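Local coordinates for protein afamin (PDB 6FAK) that carries hydrophobic molecules in body fluids, binds vitamin E and keeps lipidated Wnt proteins soluble and active, at residues T26-A31 / T156-A161; F30-Q35 / G251-C256; K416-L421 / P472-C477. All coordinates share one frame; numbering follows the deposited sequence. Where two conformers were deposited one is given.

Contact 1. Residues T26-A31 / T156-A161; sequences TIIAFA and TLLTVA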
ATOM      1  N   THR A  26     -13.519   3.752  17.672  1.00 30.11           N
ATOM      2  CA  THR A  26     -13.266   2.617  18.533  1.00 30.43           C
ATOM      3  C   THR A  26     -13.344   1.260  17.773  1.00 29.18           C
ATOM      4  O   THR A  26     -12.536   0.349  18.002  1.00 27.77           O
ATOM      5  CB  THR A  26     -14.262   2.617  19.725  1.00 32.72           C
ATOM      6  OG1 THR A  26     -14.060   3.806  20.500  1.00 35.60           O
ATOM      7  CG2 THR A  26     -14.007   1.442  20.624  1.00 33.11           C
ATOM      8  N   ILE A  27     -14.360   1.147  16.926  1.00 28.94           N
ATOM      9  CA  ILE A  27     -14.569  -0.023  16.059  1.00 29.07           C
ATOM     10  C   ILE A  27     -13.359  -0.225  15.163  1.00 27.46           C
ATOM     11  O   ILE A  27     -12.828  -1.348  15.066  1.00 26.55           O
ATOM     12  CB  ILE A  27     -15.869   0.131  15.236  1.00 30.81           C
ATOM     13  CG1 ILE A  27     -17.054  -0.081  16.158  1.00 33.13           C
ATOM     14  CG2 ILE A  27     -15.932  -0.876  14.085  1.00 31.99           C
ATOM     15  CD1 ILE A  27     -18.405   0.241  15.511  1.00 35.00           C
ATOM     16  N   ILE A  28     -12.903   0.870  14.528  1.00 26.83           N
ATOM     17  CA  ILE A  28     -11.753   0.770  13.626  1.00 26.05           C
ATOM     18  C   ILE A  28     -10.537   0.232  14.426  1.00 25.37           C
ATOM     19  O   ILE A  28      -9.932  -0.751  14.026  1.00 24.77           O
ATOM     20  CB  ILE A  28     -11.352   2.107  13.007  1.00 26.24           C
ATOM     21  CG1 ILE A  28     -12.425   2.589  12.005  1.00 26.90           C
ATOM     22  CG2 ILE A  28     -10.016   1.988  12.279  1.00 25.64           C
ATOM     23  CD1 ILE A  28     -12.179   3.947  11.395  1.00 27.71           C
ATOM     24  N   ALA A  29     -10.233   0.856  15.559  1.00 25.05           N
ATOM     25  CA  ALA A  29      -9.046   0.433  16.357  1.00 25.10           C
ATOM     26  C   ALA A  29      -9.128  -1.061  16.787  1.00 24.62           C
ATOM     27  O   ALA A  29      -8.178  -1.814  16.657  1.00 24.18           O
ATOM     28  CB  ALA A  29      -8.912   1.313  17.586  1.00 25.48           C
ATOM     29  N   PHE A  30     -10.271  -1.418  17.360  1.00 24.83           N
ATOM     30  CA  PHE A  30     -10.489  -2.737  17.909  1.00 25.07           C
ATOM     31  C   PHE A  30     -10.431  -3.789  16.814  1.00 24.30           C
ATOM     32  O   PHE A  30      -9.681  -4.757  16.949  1.00 24.01           O
ATOM     33  CB  PHE A  30     -11.815  -2.799  18.655  1.00 26.22           C
ATOM     34  CG  PHE A  30     -12.006  -4.020  19.533  1.00 26.86           C
ATOM     35  CD1 PHE A  30     -11.015  -4.939  19.797  1.00 27.17           C
ATOM     36  CD2 PHE A  30     -13.225  -4.207  20.135  1.00 28.23           C
ATOM     37  CE1 PHE A  30     -11.233  -6.029  20.641  1.00 27.75           C
ATOM     38  CE2 PHE A  30     -13.501  -5.319  20.944  1.00 28.66           C
ATOM     39  CZ  PHE A  30     -12.479  -6.224  21.229  1.00 28.53           C
ATOM     40  N   ALA A  31     -11.103  -3.503  15.701  1.00 23.84           N
ATOM     41  CA  ALA A  31     -11.165  -4.427  14.553  1.00 23.56           C
ATOM     42  C   ALA A  31      -9.826  -4.635  13.907  1.00 23.04           C
ATOM     43  O   ALA A  31      -9.519  -5.750  13.458  1.00 22.92           O
ATOM     44  CB  ALA A  31     -12.200  -3.950  13.530  1.00 23.71           C
ATOM     45  N   THR A 156      -8.366   7.722   6.324  1.00 27.51           N
ATOM     46  CA  THR A 156      -8.676   7.064   5.066  1.00 27.84           C
ATOM     47  C   THR A 156      -9.964   6.202   5.145  1.00 28.42           C
ATOM     48  O   THR A 156     -10.875   6.319   4.292  1.00 28.32           O
ATOM     49  CB  THR A 156      -7.480   6.244   4.563  1.00 28.14           C
ATOM     50  OG1 THR A 156      -6.347   7.122   4.472  1.00 29.67           O
ATOM     51  CG2 THR A 156      -7.793   5.636   3.221  1.00 28.74           C
ATOM     52  N   LEU A 157     -10.034   5.376   6.177  1.00 28.70           N
ATOM     53  CA  LEU A 157     -11.156   4.484   6.396  1.00 29.77           C
ATOM     54  C   LEU A 157     -12.452   5.249   6.626  1.00 29.36           C
ATOM     55  O   LEU A 157     -13.529   4.844   6.107  1.00 28.31           O
ATOM     56  CB  LEU A 157     -10.902   3.548   7.589  1.00 32.53           C
ATOM     57  CG  LEU A 157     -10.679   2.062   7.426  1.00 40.31           C
ATOM     58  CD1 LEU A 157     -10.200   1.607   6.039  1.00 41.22           C
ATOM     59  CD2 LEU A 157      -9.805   1.499   8.533  1.00 38.34           C
ATOM     60  N   LEU A 158     -12.374   6.306   7.418  1.00 28.95           N
ATOM     61  CA  LEU A 158     -13.552   7.195   7.634  1.00 28.99           C
ATOM     62  C   LEU A 158     -14.025   7.889   6.333  1.00 29.56           C
ATOM     63  O   LEU A 158     -15.223   8.027   6.087  1.00 30.58           O
ATOM     64  CB  LEU A 158     -13.259   8.239   8.695  1.00 29.28           C
ATOM     65  CG  LEU A 158     -13.050   7.746  10.117  1.00 29.10           C
ATOM     66  CD1 LEU A 158     -12.448   8.861  10.961  1.00 29.37           C
ATOM     67  CD2 LEU A 158     -14.321   7.250  10.754  1.00 30.37           C
ATOM     68  N   THR A 159     -13.099   8.343   5.507  1.00 29.15           N
ATOM     69  CA  THR A 159     -13.434   8.851   4.198  1.00 29.94           C
ATOM     70  C   THR A 159     -14.086   7.784   3.311  1.00 30.26           C
ATOM     71  O   THR A 159     -15.084   8.058   2.576  1.00 30.10           O
ATOM     72  CB  THR A 159     -12.185   9.442   3.509  1.00 30.01           C
ATOM     73  OG1 THR A 159     -11.719  10.551   4.283  1.00 30.18           O
ATOM     74  CG2 THR A 159     -12.500   9.915   2.086  1.00 31.27           C
ATOM     75  N   VAL A 160     -13.509   6.592   3.336  1.00 29.65           N
ATOM     76  CA  VAL A 160     -14.075   5.469   2.614  1.00 30.95           C
ATOM     77  C   VAL A 160     -15.522   5.193   3.098  1.00 31.95           C
ATOM     78  O   VAL A 160     -16.400   5.025   2.271  1.00 31.08           O
ATOM     79  CB  VAL A 160     -13.098   4.240   2.656  1.00 31.08           C
ATOM     80  CG1 VAL A 160     -13.770   2.953   2.221  1.00 33.25           C
ATOM     81  CG2 VAL A 160     -11.927   4.517   1.731  1.00 31.06           C
ATOM     82  N   ALA A 161     -15.777   5.198   4.410  1.00 32.07           N
ATOM     83  CA  ALA A 161     -17.129   4.956   4.954  1.00 34.92           C
ATOM     84  C   ALA A 161     -18.098   6.015   4.488  1.00 35.72           C
ATOM     85  O   ALA A 161     -19.232   5.671   4.123  1.00 38.76           O
ATOM     86  CB  ALA A 161     -17.126   4.915   6.482  1.00 37.01           C
TER
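The helical turns 26-31 and 156-161 approach each other most closely at Ile28 and Leu157, whose CA atoms stand 8.2 Å apart, so side chains and not backbones make the junction. Ile28 carries the whole of one side and sets its CG2 branch on Leu157 and its CD1 end between Leu157 and Leu158. Its CG2, anti to the backbone N, lies 3.8 Å from Leu157 CD2, and the isoleucine and the leucine run alongside one another, each heading the opposite way. The longer arm starts beside the backbone N (chi1 -69°) and runs on extended, which carries CD1 to 4.0 Å from Leu158 CD2 and just as near to Leu157 CB. In the all-helical albumin fold this is a buried, wholly apolar join between helix 22-33 and helix 154-171 of the first albumin domain, two helices far apart in sequence. Leu158 reaches the isoleucine with its end, CG and CD2 both lying near the CD1 methyl, and the two chains meet at a slant. Around this trio the packing continues into other helices: Leu157 also rests on Leu192 of helix 177-209, while Ile28 touches Val253 and Leu158 touches Ile257, both of helix 253-268.

Contact 2. Residues F30-Q35 / G251-C256; sequences FAQYVQ and GDVVQC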
ATOM      1  N   PHE A  30     -10.271  -1.418  17.360  1.00 24.83           N
ATOM      2  CA  PHE A  30     -10.489  -2.737  17.909  1.00 25.07           C
ATOM      3  C   PHE A  30     -10.431  -3.789  16.814  1.00 24.30           C
ATOM      4  O   PHE A  30      -9.681  -4.757  16.949  1.00 24.01           O
ATOM      5  CB  PHE A  30     -11.815  -2.799  18.655  1.00 26.22           C
ATOM      6  CG  PHE A  30     -12.006  -4.020  19.533  1.00 26.86           C
ATOM      7  CD1 PHE A  30     -11.015  -4.939  19.797  1.00 27.17           C
ATOM      8  CD2 PHE A  30     -13.225  -4.207  20.135  1.00 28.23           C
ATOM      9  CE1 PHE A  30     -11.233  -6.029  20.641  1.00 27.75           C
ATOM     10  CE2 PHE A  30     -13.501  -5.319  20.944  1.00 28.66           C
ATOM     11  CZ  PHE A  30     -12.479  -6.224  21.229  1.00 28.53           C
ATOM     12  N   ALA A  31     -11.103  -3.503  15.701  1.00 23.84           N
ATOM     13  CA  ALA A  31     -11.165  -4.427  14.553  1.00 23.56           C
ATOM     14  C   ALA A  31      -9.826  -4.635  13.907  1.00 23.04           C
ATOM     15  O   ALA A  31      -9.519  -5.750  13.458  1.00 22.92           O
ATOM     16  CB  ALA A  31     -12.200  -3.950  13.530  1.00 23.71           C
ATOM     17  N   GLN A  32      -9.000  -3.579  13.850  1.00 22.60           N
ATOM     18  CA  GLN A  32      -7.646  -3.722  13.273  1.00 22.34           C
ATOM     19  C   GLN A  32      -6.687  -4.487  14.199  1.00 22.25           C
ATOM     20  O   GLN A  32      -5.920  -5.306  13.721  1.00 22.29           O
ATOM     21  CB  GLN A  32      -7.032  -2.354  12.919  1.00 22.12           C
ATOM     22  CG  GLN A  32      -7.793  -1.618  11.835  1.00 22.22           C
ATOM     23  CD  GLN A  32      -7.083  -0.364  11.372  1.00 22.35           C
ATOM     24  OE1 GLN A  32      -6.629   0.441  12.209  1.00 22.50           O
ATOM     25  NE2 GLN A  32      -7.035  -0.162  10.036  1.00 22.39           N
ATOM     26  N   TYR A  33      -6.697  -4.167  15.499  1.00 22.33           N
ATOM     27  CA  TYR A  33      -5.861  -4.847  16.454  1.00 22.39           C
ATOM     28  C   TYR A  33      -6.238  -6.310  16.705  1.00 22.55           C
ATOM     29  O   TYR A  33      -5.365  -7.161  16.908  1.00 22.60           O
ATOM     30  CB  TYR A  33      -5.809  -4.054  17.769  1.00 22.65           C
ATOM     31  CG  TYR A  33      -4.823  -2.877  17.718  1.00 22.65           C
ATOM     32  CD1 TYR A  33      -3.479  -3.068  17.373  1.00 22.60           C
ATOM     33  CD2 TYR A  33      -5.212  -1.611  18.069  1.00 22.84           C
ATOM     34  CE1 TYR A  33      -2.580  -2.011  17.364  1.00 22.61           C
ATOM     35  CE2 TYR A  33      -4.320  -0.537  18.052  1.00 22.84           C
ATOM     36  CZ  TYR A  33      -3.022  -0.753  17.707  1.00 22.77           C
ATOM     37  OH  TYR A  33      -2.141   0.307  17.710  1.00 22.96           O
ATOM     38  N   VAL A  34      -7.537  -6.597  16.718  1.00 22.71           N
ATOM     39  CA  VAL A  34      -8.062  -7.922  17.114  1.00 22.97           C
ATOM     40  C   VAL A  34      -9.048  -8.312  16.023  1.00 23.37           C
ATOM     41  O   VAL A  34     -10.281  -8.103  16.118  1.00 23.48           O
ATOM     42  CB  VAL A  34      -8.721  -7.919  18.523  1.00 23.37           C
ATOM     43  CG1 VAL A  34      -9.011  -9.351  18.954  1.00 23.69           C
ATOM     44  CG2 VAL A  34      -7.831  -7.261  19.576  1.00 23.35           C
ATOM     45  N   GLN A  35      -8.474  -8.784  14.938  1.00 23.54           N
ATOM     46  CA  GLN A  35      -9.220  -8.987  13.715  1.00 24.02           C
ATOM     47  C   GLN A  35     -10.193 -10.174  13.810  1.00 24.89           C
ATOM     48  O   GLN A  35     -11.060 -10.302  12.964  1.00 24.93           O
ATOM     49  CB  GLN A  35      -8.237  -9.207  12.545  1.00 23.72           C
ATOM     50  CG  GLN A  35      -7.450  -7.954  12.182  1.00 23.35           C
ATOM     51  CD  GLN A  35      -6.223  -8.307  11.448  1.00 23.29           C
ATOM     52  OE1 GLN A  35      -5.226  -8.585  12.076  1.00 23.24           O
ATOM     53  NE2 GLN A  35      -6.299  -8.370  10.108  1.00 23.49           N
ATOM     54  N   GLY A 251      -0.922   2.191  14.604  1.00 25.07           N
ATOM     55  CA  GLY A 251      -2.303   1.855  14.714  1.00 25.18           C
ATOM     56  C   GLY A 251      -3.066   2.657  15.763  1.00 25.65           C
ATOM     57  O   GLY A 251      -4.178   2.323  16.058  1.00 25.55           O
ATOM     58  N   ASP A 252      -2.463   3.716  16.299  1.00 26.19           N
ATOM     59  CA  ASP A 252      -3.085   4.530  17.302  1.00 27.19           C
ATOM     60  C   ASP A 252      -4.077   5.478  16.570  1.00 27.16           C
ATOM     61  O   ASP A 252      -3.692   6.557  16.089  1.00 27.18           O
ATOM     62  CB  ASP A 252      -2.003   5.280  18.081  1.00 28.28           C
ATOM     63  CG  ASP A 252      -2.581   6.117  19.227  1.00 29.73           C
ATOM     64  OD1 ASP A 252      -3.785   6.488  19.225  1.00 29.55           O
ATOM     65  OD2 ASP A 252      -1.783   6.393  20.118  1.00 33.37           O
ATOM     66  N   VAL A 253      -5.334   5.074  16.505  0.51 27.07           N
ATOM     67  CA  VAL A 253      -6.335   5.773  15.655  0.51 27.45           C
ATOM     68  C   VAL A 253      -6.580   7.230  16.064  0.51 27.91           C
ATOM     69  O   VAL A 253      -6.610   8.113  15.210  0.51 27.76           O
ATOM     70  CB  VAL A 253      -7.657   4.995  15.533  0.51 27.60           C
ATOM     71  CG1 VAL A 253      -7.420   3.641  14.886  0.51 27.24           C
ATOM     72  CG2 VAL A 253      -8.340   4.826  16.894  0.51 28.25           C
ATOM     73  N   VAL A 254      -6.703   7.474  17.369  1.00 28.56           N
ATOM     74  CA  VAL A 254      -6.856   8.841  17.906  1.00 29.66           C
ATOM     75  C   VAL A 254      -5.656   9.755  17.597  1.00 29.88           C
ATOM     76  O   VAL A 254      -5.823  10.853  17.070  1.00 30.14           O
ATOM     77  CB  VAL A 254      -7.155   8.818  19.438  1.00 30.44           C
ATOM     78  CG1 VAL A 254      -7.213  10.224  20.004  1.00 31.78           C
ATOM     79  CG2 VAL A 254      -8.468   8.097  19.691  1.00 31.17           C
ATOM     80  N   GLN A 255      -4.454   9.289  17.907  1.00 29.30           N
ATOM     81  CA  GLN A 255      -3.255  10.059  17.615  1.00 30.22           C
ATOM     82  C   GLN A 255      -3.081  10.308  16.109  1.00 29.01           C
ATOM     83  O   GLN A 255      -2.597  11.367  15.683  1.00 28.37           O
ATOM     84  CB  GLN A 255      -2.009   9.347  18.152  1.00 31.81           C
ATOM     85  CG  GLN A 255      -0.785  10.247  18.252  1.00 36.56           C
ATOM     86  CD  GLN A 255      -1.028  11.430  19.209  1.00 40.77           C
ATOM     87  OE1 GLN A 255      -1.774  11.322  20.184  1.00 42.45           O
ATOM     88  NE2 GLN A 255      -0.474  12.561  18.873  1.00 41.71           N
ATOM     89  N   CYS A 256      -3.424   9.308  15.317  1.00 28.03           N
ATOM     90  CA  CYS A 256      -3.377   9.420  13.872  1.00 28.30           C
ATOM     91  C   CYS A 256      -4.253  10.568  13.375  1.00 28.36           C
ATOM     92  O   CYS A 256      -3.793  11.405  12.580  1.00 27.66           O
ATOM     93  CB  CYS A 256      -3.767   8.081  13.220  1.00 28.40           C
ATOM     94  SG  CYS A 256      -3.651   7.959  11.421  1.00 28.09           S
TER
HETATM   95  O   HOH W   1      -5.241   0.078  14.659  1.00 26.14           O
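Tyr33, on the last turn of helix 22-33, reaches across to Gly251, and these two residues have the nearest CA atoms of the pair of segments, 7.8 Å apart. From CB, which points at the opposite segment, CG is set anti to the carbonyl carbon (chi1 -80°), and the ring extends toward the glycine. Further out, CE2 lies 3.5 Å from Gly251 O and CZ 3.7 Å from the same oxygen, the carbonyl sitting obliquely to the ring. The tip, OH, comes to 3.2 Å from Gly251 C; its polar partners are Glu250 O and Asn70 ND2, both hydrogen-bonded to it, whereas the angle to Gly251 O is too poor for a bond. A phenylalanine here would probably leave Glu250 O and Asn70 ND2 without this shared hydroxyl partner. Gly251 is the C-prime residue of a Schellman motif that ends helix 231-250, with positive phi, and a CB on it would collide with the tyrosine hydroxyl. Asp252 follows directly as the N-cap of helix 253-268, its OD1 taking Gln255 N at 3.2 Å from above the carboxylate plane. One helix thus ends and the next begins within two residues, in the region that forms the pocket for hydrophobic ligands, and Tyr33 of the first albumin domain packs against the turn. Beside it a water, offset toward the rim of one ring face, lies 2.8 Å from Gln32 OE1 and 2.9 Å from Gly251 O, though it has more acceptors in reach than protons to give. The amide NE2 of Gln32 is held by Asn149 O and Val152 O, and its OE1 is turned to the water.

Contact 3. Residues K416-L421 / P472-C477; sequences KIAPQL and PAVDHC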
ATOM      1  N   LYS A 416       8.309 -18.024 -10.124  1.00 24.88           N
ATOM      2  CA  LYS A 416       9.679 -18.554 -10.186  1.00 25.86           C
ATOM      3  C   LYS A 416      10.608 -18.059  -9.065  1.00 25.19           C
ATOM      4  O   LYS A 416      11.436 -18.839  -8.492  1.00 24.81           O
ATOM      5  CB  LYS A 416      10.336 -18.222 -11.542  1.00 27.79           C
ATOM      6  CG  LYS A 416       9.795 -18.982 -12.726  1.00 30.70           C
ATOM      7  CD  LYS A 416      10.262 -20.420 -12.760  1.00 33.57           C
ATOM      8  CE  LYS A 416       9.989 -21.098 -14.111  1.00 35.91           C
ATOM      9  NZ  LYS A 416      10.876 -20.742 -15.266  1.00 37.62           N
ATOM     10  N   ILE A 417      10.543 -16.765  -8.802  1.00 25.04           N
ATOM     11  CA  ILE A 417      11.439 -16.132  -7.896  1.00 25.22           C
ATOM     12  C   ILE A 417      11.012 -16.290  -6.431  1.00 24.28           C
ATOM     13  O   ILE A 417      11.862 -16.265  -5.559  1.00 24.32           O
ATOM     14  CB  ILE A 417      11.759 -14.621  -8.227  1.00 26.60           C
ATOM     15  CG1 ILE A 417      10.585 -13.736  -7.971  1.00 28.01           C
ATOM     16  CG2 ILE A 417      12.304 -14.427  -9.652  1.00 27.06           C
ATOM     17  CD1 ILE A 417      10.942 -12.277  -8.005  1.00 30.69           C
ATOM     18  N   ALA A 418       9.709 -16.383  -6.181  1.00 23.59           N
ATOM     19  CA  ALA A 418       9.116 -16.440  -4.817  1.00 23.22           C
ATOM     20  C   ALA A 418       8.044 -17.530  -4.709  1.00 22.84           C
ATOM     21  O   ALA A 418       6.910 -17.240  -4.348  1.00 22.70           O
ATOM     22  CB  ALA A 418       8.547 -15.069  -4.412  1.00 23.12           C
ATOM     23  N   PRO A 419       8.402 -18.767  -5.082  1.00 22.79           N
ATOM     24  CA  PRO A 419       7.409 -19.846  -5.146  1.00 22.83           C
ATOM     25  C   PRO A 419       6.869 -20.250  -3.771  1.00 23.03           C
ATOM     26  O   PRO A 419       5.821 -20.898  -3.743  1.00 23.10           O
ATOM     27  CB  PRO A 419       8.164 -21.002  -5.806  1.00 23.00           C
ATOM     28  CG  PRO A 419       9.590 -20.762  -5.410  1.00 23.10           C
ATOM     29  CD  PRO A 419       9.734 -19.270  -5.466  1.00 22.96           C
ATOM     30  N   GLN A 420       7.523 -19.825  -2.675  1.00 23.10           N
ATOM     31  CA  GLN A 420       7.098 -20.141  -1.347  1.00 23.31           C
ATOM     32  C   GLN A 420       5.859 -19.334  -0.923  1.00 23.33           C
ATOM     33  O   GLN A 420       5.166 -19.719   0.037  1.00 23.51           O
ATOM     34  CB  GLN A 420       8.235 -19.896  -0.327  1.00 23.52           C
ATOM     35  CG  GLN A 420       9.488 -20.778  -0.520  1.00 23.67           C
ATOM     36  CD  GLN A 420      10.442 -20.275  -1.583  1.00 23.59           C
ATOM     37  OE1 GLN A 420      10.318 -19.133  -2.102  1.00 23.43           O
ATOM     38  NE2 GLN A 420      11.468 -21.052  -1.841  1.00 23.75           N
ATOM     39  N   LEU A 421       5.553 -18.245  -1.616  1.00 23.17           N
ATOM     40  CA  LEU A 421       4.302 -17.492  -1.347  1.00 23.28           C
ATOM     41  C   LEU A 421       3.063 -18.275  -1.730  1.00 23.27           C
ATOM     42  O   LEU A 421       3.091 -19.113  -2.598  1.00 23.35           O
ATOM     43  CB  LEU A 421       4.294 -16.159  -2.091  1.00 23.17           C
ATOM     44  CG  LEU A 421       5.422 -15.229  -1.665  1.00 23.41           C
ATOM     45  CD1 LEU A 421       5.451 -13.995  -2.515  1.00 23.53           C
ATOM     46  CD2 LEU A 421       5.367 -14.874  -0.189  1.00 23.62           C
ATOM     47  N   PRO A 472      16.229 -16.863   0.600  1.00 27.41           N
ATOM     48  CA  PRO A 472      17.317 -15.965   0.905  1.00 27.83           C
ATOM     49  C   PRO A 472      17.495 -14.823  -0.096  1.00 27.70           C
ATOM     50  O   PRO A 472      17.761 -13.702   0.327  1.00 27.83           O
ATOM     51  CB  PRO A 472      18.567 -16.894   0.983  1.00 29.01           C
ATOM     52  CG  PRO A 472      18.017 -18.274   1.214  1.00 28.86           C
ATOM     53  CD  PRO A 472      16.646 -18.292   0.589  1.00 28.31           C
ATOM     54  N   ALA A 473      17.273 -15.071  -1.385  1.00 27.24           N
ATOM     55  CA  ALA A 473      17.461 -14.032  -2.410  1.00 27.28           C
ATOM     56  C   ALA A 473      16.390 -12.918  -2.303  1.00 26.26           C
ATOM     57  O   ALA A 473      16.695 -11.734  -2.314  1.00 25.96           O
ATOM     58  CB  ALA A 473      17.448 -14.658  -3.825  1.00 27.78           C
ATOM     59  N   VAL A 474      15.143 -13.313  -2.115  1.00 25.97           N
ATOM     60  CA  VAL A 474      14.039 -12.357  -1.881  1.00 25.46           C
ATOM     61  C   VAL A 474      14.261 -11.558  -0.582  1.00 25.94           C
ATOM     62  O   VAL A 474      14.066 -10.300  -0.568  1.00 25.64           O
ATOM     63  CB  VAL A 474      12.662 -13.080  -1.827  1.00 24.92           C
ATOM     64  CG1 VAL A 474      11.580 -12.124  -1.328  1.00 24.96           C
ATOM     65  CG2 VAL A 474      12.267 -13.612  -3.174  1.00 24.68           C
ATOM     66  N   ASP A 475      14.657 -12.256   0.493  1.00 26.75           N
ATOM     67  CA  ASP A 475      14.859 -11.627   1.809  1.00 27.89           C
ATOM     68  C   ASP A 475      15.980 -10.587   1.725  1.00 28.39           C
ATOM     69  O   ASP A 475      15.845  -9.483   2.283  1.00 27.47           O
ATOM     70  CB  ASP A 475      15.189 -12.630   2.902  1.00 29.49           C
ATOM     71  CG  ASP A 475      14.045 -13.615   3.174  1.00 30.17           C
ATOM     72  OD1 ASP A 475      12.928 -13.452   2.594  1.00 29.86           O
ATOM     73  OD2 ASP A 475      14.299 -14.574   3.941  1.00 31.97           O
ATOM     74  N   HIS A 476      17.029 -10.919   0.959  1.00 29.41           N
ATOM     75  CA  HIS A 476      18.127  -9.983   0.703  1.00 30.38           C
ATOM     76  C   HIS A 476      17.554  -8.707   0.019  1.00 30.60           C
ATOM     77  O   HIS A 476      17.870  -7.573   0.433  1.00 30.93           O
ATOM     78  CB  HIS A 476      19.231 -10.619  -0.166  1.00 32.90           C
ATOM     79  CG  HIS A 476      20.320  -9.664  -0.477  1.00 36.76           C
ATOM     80  ND1 HIS A 476      21.279  -9.324   0.454  1.00 38.90           N
ATOM     81  CD2 HIS A 476      20.495  -8.827  -1.530  1.00 38.26           C
ATOM     82  CE1 HIS A 476      22.038  -8.359  -0.043  1.00 40.05           C
ATOM     83  NE2 HIS A 476      21.578  -8.037  -1.239  1.00 38.20           N
ATOM     84  N   CYS A 477      16.743  -8.866  -1.024  1.00 29.31           N
ATOM     85  CA  CYS A 477      16.172  -7.716  -1.668  1.00 29.61           C
ATOM     86  C   CYS A 477      15.237  -6.905  -0.764  1.00 29.17           C
ATOM     87  O   CYS A 477      15.185  -5.658  -0.894  1.00 28.59           O
ATOM     88  CB  CYS A 477      15.482  -8.065  -2.976  1.00 30.53           C
ATOM     89  SG  CYS A 477      16.634  -8.606  -4.252  1.00 31.69           S
TER
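Val474 meets the end of helix 376-417 with a single methyl. Its CG2 lies 3.6 Å from the carbonyl oxygen of Ile417 and 4.2 Å from Ala418 CB, so one branch touches both a backbone oxygen and a small apolar side chain. With CG1 anti to the backbone N (chi1 169°), CG2 falls beside that nitrogen and is the branch presented to the other segment. The backbones come nearest at Ala418 and Val474, where the CA atoms are 7.0 Å apart. Ala418 is the first residue to leave helical geometry and opens a type I beta turn, closed by Leu421 N on Ala418 O at 3.2 Å. The second shell centres on Asn471, which immediately precedes helix 472-479: its ND2 bonds to Ile417 O and to Gln420 OE1, while its OD1 accepts from Val474 N. That one side-chain amide therefore ties the helix end and the following turn to the start of the facing helix. Farther out, within the third albumin domain, Phe489 of helix 485-490 packs on Val474 and Cys477, and the latter is joined to Cys488 by a disulfide. The chemistry implies a division of labour: Val474 supplies modest apolar contact, and the carbonyl of Ile417 accepts a hydrogen bond from Asn471 ND2, so the oxygen is satisfied although a methyl lies beside it.

How the contacts relate
Contacts 1 and 2 form one continuous piece of core, their centres about 8 Å apart, and both start from helix 22-33, their segments overlapping at Phe30 and Ala31. They touch where Leu157 CD2 lies 3.6 Å from Gln32 NE2. Contact 1 stays inside the first albumin domain, whereas contact 2 carries the same helix over to the second, in the region 194-298 that forms the pocket for hydrophobic ligands. Contact 3 stands apart in the third domain: its centre lies about 33 Å from that of contact 1 and about 31 Å from that of contact 2, the nearest atoms being about 22 Å and about 17 Å off, respectively.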